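Local coordinates for protein putative oxidoreductase FAD-binding subunit (Sulfolobus tokodaii, PDB 4ZOH) that probably serves as the FAD-binding subunit of a molybdopterin-dependent oxidoreductase, passing electrons through its bound flavin, at residues M1-P11 with L40-V51. Residues are numbered along the deposited sequence; the frame is centred on the assembly and turned at random.
Sequences MYPPKFGYVIP and LKLRLIRPSYIV. With ACY (acetic acid), chain L.
R43 leaves its backbone with CG anti to the carbonyl carbon (chi1 -65°) and runs extended to NE, which carries its guanidinium to the backbone of Y2; F6, with CG set between its own N and carbonyl carbon (chi1 54°), swings its ring over I50. NE and NH2 of R43 both reach Y2 O, side-on and in the guanidinium plane, NE at 2.8 Å. P4 N and CA lie over one face of that group, and the apolar proline ring suits the aliphatic part of the arginine, CD beside R43 CG; NH1 forms salt bridges with acidic side chains of another protein's chain. A leucine in place of R43 would probably leave Y2 O without its two donors and those acids without their mate. R43 has positive phi and closes helix 36-41 in a Schellman motif.

Farther along, I50 CG1 lies 3.9 Å from the F6 ring centroid, a CH-pi contact over the face, and L40 CD1 approaches F6 CE2 at 4.0 Å. A water bridges K5 O and P47 O. G7 suits its place because a side chain there would run into the Y49 ring. Parallel pairing follows: G7 N to S48 O (2.8 Å), I50 N to G7 O (2.8 Å), V9 N to I50 O (3.0 Å). Strand 7-10 thus flanks strand 49-52, with strand 28-30 beyond; helix 14-23 packs on V9 and V51, and another protein's strand continues the sheet antiparallel past Y8-I10.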
# COMPACT_ATOMS: atom_id res chain seq x y z
N MET B 1 -9.02 21.21 -13.32
CA MET B 1 -8.27 20.87 -12.08
C MET B 1 -6.78 21.00 -12.33
O MET B 1 -6.09 21.48 -11.47
CB MET B 1 -8.66 19.45 -11.62
CG MET B 1 -8.02 18.96 -10.33
SD MET B 1 -8.32 19.99 -8.88
CE MET B 1 -6.85 19.68 -7.90
N TYR B 2 -6.28 20.52 -13.49
CA TYR B 2 -4.85 20.34 -13.76
C TYR B 2 -4.53 21.41 -14.77
O TYR B 2 -5.13 21.41 -15.82
CB TYR B 2 -4.58 18.94 -14.34
CG TYR B 2 -5.14 17.90 -13.40
CD1 TYR B 2 -4.49 17.58 -12.20
CD2 TYR B 2 -6.38 17.28 -13.68
CE1 TYR B 2 -5.04 16.67 -11.30
CE2 TYR B 2 -6.93 16.36 -12.78
CZ TYR B 2 -6.24 16.06 -11.58
OH TYR B 2 -6.79 15.16 -10.70
N PRO B 3 -3.64 22.37 -14.43
CA PRO B 3 -3.22 23.36 -15.45
C PRO B 3 -2.65 22.66 -16.72
O PRO B 3 -2.32 21.45 -16.66
CB PRO B 3 -2.07 24.13 -14.77
CG PRO B 3 -2.32 23.93 -13.32
CD PRO B 3 -2.83 22.52 -13.21
N PRO B 4 -2.57 23.41 -17.83
CA PRO B 4 -1.82 22.94 -18.98
C PRO B 4 -0.33 23.19 -18.70
O PRO B 4 0.03 23.92 -17.73
CB PRO B 4 -2.34 23.84 -20.16
CG PRO B 4 -2.86 25.06 -19.51
CD PRO B 4 -3.16 24.76 -18.05
N LYS B 5 0.54 22.60 -19.53
CA LYS B 5 2.01 22.81 -19.36
C LYS B 5 2.33 24.22 -19.72
O LYS B 5 1.78 24.73 -20.69
CB LYS B 5 2.83 21.91 -20.29
CG LYS B 5 2.52 20.44 -20.12
CD LYS B 5 3.63 19.56 -20.67
CE LYS B 5 3.14 18.13 -20.54
NZ LYS B 5 4.12 17.19 -21.11
N PHE B 6 3.26 24.83 -19.00
CA PHE B 6 3.70 26.13 -19.31
C PHE B 6 5.11 26.27 -18.73
O PHE B 6 5.48 25.51 -17.82
CB PHE B 6 2.72 27.20 -18.76
CG PHE B 6 2.42 27.07 -17.27
CD1 PHE B 6 3.38 27.41 -16.31
CD2 PHE B 6 1.15 26.58 -16.84
CE1 PHE B 6 3.08 27.28 -14.95
CE2 PHE B 6 0.84 26.47 -15.48
CZ PHE B 6 1.79 26.83 -14.54
N GLY B 7 5.90 27.19 -19.29
CA GLY B 7 7.18 27.51 -18.74
C GLY B 7 7.01 28.49 -17.60
O GLY B 7 5.93 29.04 -17.41
N TYR B 8 8.08 28.72 -16.86
CA TYR B 8 8.06 29.53 -15.68
C TYR B 8 9.36 30.30 -15.57
O TYR B 8 10.45 29.74 -15.84
CB TYR B 8 7.96 28.62 -14.45
CG TYR B 8 7.49 29.26 -13.14
CD1 TYR B 8 6.13 29.41 -12.88
CD2 TYR B 8 8.39 29.64 -12.17
CE1 TYR B 8 5.68 29.93 -11.66
CE2 TYR B 8 7.96 30.17 -10.97
CZ TYR B 8 6.60 30.30 -10.74
OH TYR B 8 6.14 30.80 -9.58
N VAL B 9 9.24 31.54 -15.08
CA VAL B 9 10.37 32.49 -14.96
C VAL B 9 10.40 33.03 -13.56
O VAL B 9 9.36 33.50 -13.05
CB VAL B 9 10.17 33.72 -15.89
CG1 VAL B 9 11.39 34.64 -15.86
CG2 VAL B 9 9.84 33.28 -17.30
N ILE B 10 11.57 32.97 -12.94
CA ILE B 10 11.80 33.57 -11.64
C ILE B 10 12.86 34.64 -11.93
O ILE B 10 14.03 34.32 -12.01
CB ILE B 10 12.36 32.58 -10.58
CG1 ILE B 10 11.48 31.34 -10.45
CG2 ILE B 10 12.56 33.29 -9.23
CD1 ILE B 10 12.09 30.23 -9.61
N PRO B 11 12.43 35.90 -12.14
CA PRO B 11 13.36 36.99 -12.45
C PRO B 11 14.01 37.57 -11.19
O PRO B 11 13.40 37.57 -10.14
CB PRO B 11 12.46 38.01 -13.15
CG PRO B 11 11.12 37.80 -12.52
CD PRO B 11 11.02 36.34 -12.18
N LEU B 40 -5.95 28.74 -14.90
CA LEU B 40 -5.06 27.66 -15.41
C LEU B 40 -5.71 26.32 -15.19
O LEU B 40 -5.85 25.54 -16.13
CB LEU B 40 -3.66 27.69 -14.79
CG LEU B 40 -2.93 28.98 -15.20
CD1 LEU B 40 -1.78 29.28 -14.21
CD2 LEU B 40 -2.46 28.95 -16.65
N LYS B 41 -6.16 26.08 -13.98
CA LYS B 41 -6.79 24.80 -13.64
C LYS B 41 -8.02 24.41 -14.49
O LYS B 41 -8.32 23.18 -14.65
CB LYS B 41 -7.13 24.80 -12.16
CG LYS B 41 -5.89 24.98 -11.27
CD LYS B 41 -6.20 24.19 -10.04
CE LYS B 41 -6.82 25.04 -9.00
NZ LYS B 41 -7.44 24.07 -8.05
N LEU B 42 -8.74 25.40 -15.03
CA LEU B 42 -9.91 25.08 -15.88
C LEU B 42 -9.53 25.14 -17.35
O LEU B 42 -10.40 24.95 -18.25
CB LEU B 42 -11.07 26.07 -15.64
CG LEU B 42 -11.76 25.92 -14.28
CD1 LEU B 42 -12.53 27.20 -14.02
CD2 LEU B 42 -12.62 24.66 -14.08
N ARG B 43 -8.27 25.50 -17.57
CA ARG B 43 -7.67 25.60 -18.90
C ARG B 43 -8.36 26.65 -19.78
O ARG B 43 -8.49 26.50 -20.99
CB ARG B 43 -7.55 24.22 -19.57
CG ARG B 43 -6.58 23.29 -18.80
CD ARG B 43 -6.23 22.04 -19.56
NE ARG B 43 -5.56 21.13 -18.62
CZ ARG B 43 -4.79 20.10 -18.96
NH1 ARG B 43 -4.57 19.81 -20.25
NH2 ARG B 43 -4.25 19.36 -18.02
N LEU B 44 -8.80 27.72 -19.13
CA LEU B 44 -9.40 28.86 -19.83
C LEU B 44 -8.32 29.82 -20.32
O LEU B 44 -8.60 30.74 -21.03
CB LEU B 44 -10.38 29.58 -18.87
CG LEU B 44 -11.55 28.74 -18.38
CD1 LEU B 44 -12.24 29.43 -17.23
CD2 LEU B 44 -12.56 28.44 -19.47
N ILE B 45 -7.07 29.60 -19.93
CA ILE B 45 -5.91 30.35 -20.43
C ILE B 45 -4.78 29.36 -20.63
O ILE B 45 -4.71 28.33 -19.93
CB ILE B 45 -5.57 31.54 -19.48
CG1 ILE B 45 -4.78 32.63 -20.18
CG2 ILE B 45 -4.91 31.14 -18.15
CD1 ILE B 45 -5.05 33.98 -19.52
N ARG B 46 -3.89 29.65 -21.58
CA ARG B 46 -2.79 28.75 -21.95
C ARG B 46 -1.58 29.57 -22.29
O ARG B 46 -1.20 29.63 -23.43
CB ARG B 46 -3.16 27.94 -23.18
CG ARG B 46 -4.24 26.92 -22.93
CD ARG B 46 -4.58 26.17 -24.20
NE ARG B 46 -5.64 25.20 -23.97
CZ ARG B 46 -5.44 23.98 -23.51
NH1 ARG B 46 -4.22 23.53 -23.20
NH2 ARG B 46 -6.48 23.19 -23.34
N PRO B 47 -0.95 30.21 -21.28
CA PRO B 47 0.17 31.04 -21.60
C PRO B 47 1.41 30.17 -21.83
O PRO B 47 1.42 29.01 -21.44
CB PRO B 47 0.34 31.89 -20.35
CG PRO B 47 -0.36 31.20 -19.25
CD PRO B 47 -1.13 30.03 -19.83
N SER B 48 2.44 30.73 -22.45
CA SER B 48 3.67 30.03 -22.76
C SER B 48 4.49 30.01 -21.49
O SER B 48 5.19 29.03 -21.21
CB SER B 48 4.43 30.78 -23.85
OG SER B 48 4.46 32.18 -23.56
N TYR B 49 4.42 31.12 -20.74
CA TYR B 49 5.18 31.27 -19.53
C TYR B 49 4.35 31.93 -18.43
O TYR B 49 3.55 32.80 -18.68
CB TYR B 49 6.45 32.09 -19.77
CG TYR B 49 7.51 31.38 -20.61
CD1 TYR B 49 8.54 30.66 -19.99
CD2 TYR B 49 7.49 31.46 -22.01
CE1 TYR B 49 9.51 30.00 -20.76
CE2 TYR B 49 8.47 30.82 -22.78
CZ TYR B 49 9.47 30.09 -22.15
OH TYR B 49 10.44 29.45 -22.90
N ILE B 50 4.58 31.52 -17.21
CA ILE B 50 4.11 32.29 -16.10
C ILE B 50 5.37 32.96 -15.52
O ILE B 50 6.37 32.29 -15.26
CB ILE B 50 3.41 31.37 -15.06
CG1 ILE B 50 2.09 30.81 -15.59
CG2 ILE B 50 3.28 32.06 -13.70
CD1 ILE B 50 1.09 31.83 -16.09
N VAL B 51 5.30 34.28 -15.31
CA VAL B 51 6.43 35.02 -14.75
C VAL B 51 6.13 35.36 -13.28
O VAL B 51 5.12 36.02 -12.98
CB VAL B 51 6.65 36.32 -15.58
CG1 VAL B 51 7.81 37.16 -15.06
CG2 VAL B 51 6.71 36.00 -17.06
C ACY L . -8.92 19.25 -16.22
O ACY L . -8.11 19.56 -17.10
OXT ACY L . -8.46 19.11 -15.09
CH3 ACY L . -10.42 19.06 -16.48
O HOH W 1 -0.30 26.84 -20.84